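Local atomic coordinates of 2-hydroxyisobutyryl-CoA mutase large subunit (Aquincola tertiaricarbonis, PDB entry 4R3U), a protein that works with a small cobalamin-binding subunit to interconvert 2-hydroxyisobutyryl-CoA and (S)-3-hydroxybutyryl-CoA by B12-dependent rearrangement of the carbon skeleton. Residues 438-443 / 447-452. Numbering follows the deposited sequence.
Sequences EEVEKR and IKLIEQ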
loop_
_atom_site.group_PDB
_atom_site.type_symbol
_atom_site.label_atom_id
_atom_site.label_comp_id
_atom_site.label_asym_id
_atom_site.label_seq_id
_atom_site.Cartn_x
_atom_site.Cartn_y
_atom_site.Cartn_z
ATOM N N GLU A 438 14.846 32.911 -1.970
ATOM C CA GLU A 438 15.815 33.982 -2.136
ATOM C C GLU A 438 15.617 34.664 -3.497
ATOM O O GLU A 438 15.649 35.891 -3.560
ATOM C CB GLU A 438 17.226 33.411 -2.017
ATOM C CG GLU A 438 18.189 34.328 -1.300
ATOM C CD GLU A 438 19.623 33.845 -1.348
ATOM O OE1 GLU A 438 19.865 32.647 -1.061
ATOM O OE2 GLU A 438 20.509 34.671 -1.675
ATOM N N GLU A 439 15.398 33.875 -4.576
ATOM C CA GLU A 439 15.174 34.369 -5.939
ATOM C C GLU A 439 13.874 35.141 -6.021
ATOM O O GLU A 439 13.837 36.200 -6.636
ATOM C CB GLU A 439 15.170 33.221 -6.943
ATOM C CG GLU A 439 15.508 33.650 -8.361
ATOM C CD GLU A 439 15.382 32.546 -9.399
ATOM O OE1 GLU A 439 15.912 31.434 -9.167
ATOM O OE2 GLU A 439 14.776 32.803 -10.464
ATOM N N VAL A 440 12.822 34.638 -5.368
ATOM C CA VAL A 440 11.505 35.278 -5.300
ATOM C C VAL A 440 11.651 36.705 -4.722
ATOM O O VAL A 440 11.143 37.676 -5.304
ATOM C CB VAL A 440 10.499 34.390 -4.514
ATOM C CG1 VAL A 440 9.203 35.132 -4.216
ATOM C CG2 VAL A 440 10.207 33.090 -5.268
ATOM N N GLU A 441 12.416 36.825 -3.626
ATOM C CA GLU A 441 12.680 38.093 -2.966
ATOM C C GLU A 441 13.508 39.020 -3.887
ATOM O O GLU A 441 13.132 40.180 -4.077
ATOM C CB GLU A 441 13.379 37.826 -1.634
ATOM C CG GLU A 441 13.495 39.036 -0.737
ATOM C CD GLU A 441 14.235 38.752 0.554
ATOM O OE1 GLU A 441 13.709 37.958 1.365
ATOM O OE2 GLU A 441 15.317 39.344 0.771
ATOM N N LYS A 442 14.584 38.483 -4.499
ATOM C CA LYS A 442 15.453 39.188 -5.439
ATOM C C LYS A 442 14.672 39.675 -6.650
ATOM O O LYS A 442 14.979 40.741 -7.166
ATOM C CB LYS A 442 16.590 38.268 -5.910
ATOM C CG LYS A 442 17.767 38.211 -4.951
ATOM C CD LYS A 442 19.003 38.867 -5.551
ATOM C CE LYS A 442 20.127 38.939 -4.537
ATOM N NZ LYS A 442 21.464 38.618 -5.123
ATOM N N ARG A 443 13.672 38.894 -7.112
ATOM C CA ARG A 443 12.874 39.241 -8.277
ATOM C C ARG A 443 11.700 40.197 -7.978
ATOM O O ARG A 443 10.973 40.599 -8.904
ATOM C CB ARG A 443 12.440 37.992 -9.045
ATOM C CG ARG A 443 13.542 37.304 -9.850
ATOM C CD ARG A 443 12.974 36.055 -10.528
ATOM N NE ARG A 443 13.984 35.247 -11.212
ATOM C CZ ARG A 443 14.440 35.488 -12.436
ATOM N NH1 ARG A 443 13.991 36.527 -13.128
ATOM N NH2 ARG A 443 15.359 34.696 -12.974
ATOM N N ILE A 447 3.705 38.610 -5.130
ATOM C CA ILE A 447 2.680 39.335 -5.891
ATOM C C ILE A 447 3.151 39.782 -7.258
ATOM O O ILE A 447 2.474 39.480 -8.243
ATOM C CB ILE A 447 1.914 40.397 -5.057
ATOM C CG1 ILE A 447 1.183 39.688 -3.889
ATOM C CG2 ILE A 447 0.919 41.178 -5.938
ATOM C CD1 ILE A 447 0.473 40.551 -2.965
ATOM N N LYS A 448 4.347 40.390 -7.337
ATOM C CA LYS A 448 4.939 40.836 -8.607
ATOM C C LYS A 448 5.198 39.673 -9.570
ATOM O O LYS A 448 4.873 39.783 -10.752
ATOM C CB LYS A 448 6.228 41.657 -8.387
ATOM C CG LYS A 448 6.054 42.907 -7.513
ATOM C CD LYS A 448 5.015 43.988 -7.979
ATOM C CE LYS A 448 3.719 44.055 -7.154
ATOM N NZ LYS A 448 3.911 44.022 -5.660
ATOM N N LEU A 449 5.730 38.550 -9.045
ATOM C CA LEU A 449 6.021 37.334 -9.800
ATOM C C LEU A 449 4.751 36.633 -10.247
ATOM O O LEU A 449 4.759 36.014 -11.310
ATOM C CB LEU A 449 6.936 36.399 -8.994
ATOM C CG LEU A 449 8.458 36.500 -9.215
ATOM C CD1 LEU A 449 8.904 37.922 -9.445
ATOM C CD2 LEU A 449 9.211 35.913 -8.038
ATOM N N ILE A 450 3.658 36.748 -9.460
ATOM C CA ILE A 450 2.328 36.221 -9.797
ATOM C C ILE A 450 1.812 37.081 -10.947
ATOM O O ILE A 450 1.336 36.539 -11.945
ATOM C CB ILE A 450 1.353 36.200 -8.570
ATOM C CG1 ILE A 450 1.697 35.040 -7.597
ATOM C CG2 ILE A 450 -0.113 36.141 -9.011
ATOM C CD1 ILE A 450 0.895 35.020 -6.247
ATOM N N GLU A 451 1.990 38.419 -10.845
ATOM C CA GLU A 451 1.611 39.363 -11.903
ATOM C C GLU A 451 2.429 39.143 -13.199
ATOM O O GLU A 451 1.915 39.396 -14.288
ATOM C CB GLU A 451 1.736 40.810 -11.417
ATOM C CG GLU A 451 0.675 41.225 -10.410
ATOM C CD GLU A 451 0.913 42.542 -9.685
ATOM O OE1 GLU A 451 1.978 43.172 -9.895
ATOM O OE2 GLU A 451 0.030 42.935 -8.887
ATOM N N GLN A 452 3.688 38.672 -13.083
ATOM C CA GLN A 452 4.565 38.390 -14.238
ATOM C C GLN A 452 4.297 36.952 -14.787
ATOM O O GLN A 452 4.851 36.582 -15.826
ATOM C CB GLN A 452 6.060 38.524 -13.843
ATOM C CG GLN A 452 6.574 39.953 -13.564
ATOM C CD GLN A 452 7.961 39.990 -12.900
ATOM O OE1 GLN A 452 8.801 39.091 -13.076
ATOM N NE2 GLN A 452 8.246 41.037 -12.120
#
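Leu-449 reaches from the short helix 446-451 to the end of helix 420-442, where its forked end meets Val-440 and, just past the helix, Arg-443. Followed outward, the leucine leaves its backbone with CB directed at the other helix, and CG carries that course on until the two methyls part. Leu-449 CD1 takes the branch to Arg-443, lying 3.6 Å from Arg-443 CB and also beside Arg-443 O. Leu-449 CD2 turns to Val-440: it comes within 3.6 Å of Val-440 CA and 3.9 Å of Val-440 CG1, so this methyl meets backbone as well as side chain. The two apolar side chains cross at a slant, and Val-440 CG1, set anti to the backbone N (chi1 170°), supplies the nearest valine methyl. Exchanging Leu-449 for an alanine would probably leave Val-440 and the CB of Arg-443 without this apolar partner and open a gap between the helices.

Arg-443 contributes its root to this contact, while its polar end turns back to Glu-439, four residues earlier. From CG to NE the chain runs extended, and Arg-443 NE donates to Glu-439 OE2 at 2.7 Å, with an N-H...O angle of 157°. The carboxylate oxygen uses its anti lone pair and sits close to the guanidinium plane; a weak bond from NH2 reaches the same oxygen. Trp-454, from the following helix 454-472, touches Glu-439, Val-440 and Arg-443, and Phe-455 touches Leu-449.

The contact thus joins consecutive helices across a tight connection, away from the substrate and cobalamin sites. With 171 Å² buried and methyl groups making its closest approaches, it depends on van der Waals fit, whereas the neighbouring ion pair stays within 438-443 and probably helps hold the arginine's outer chain in place.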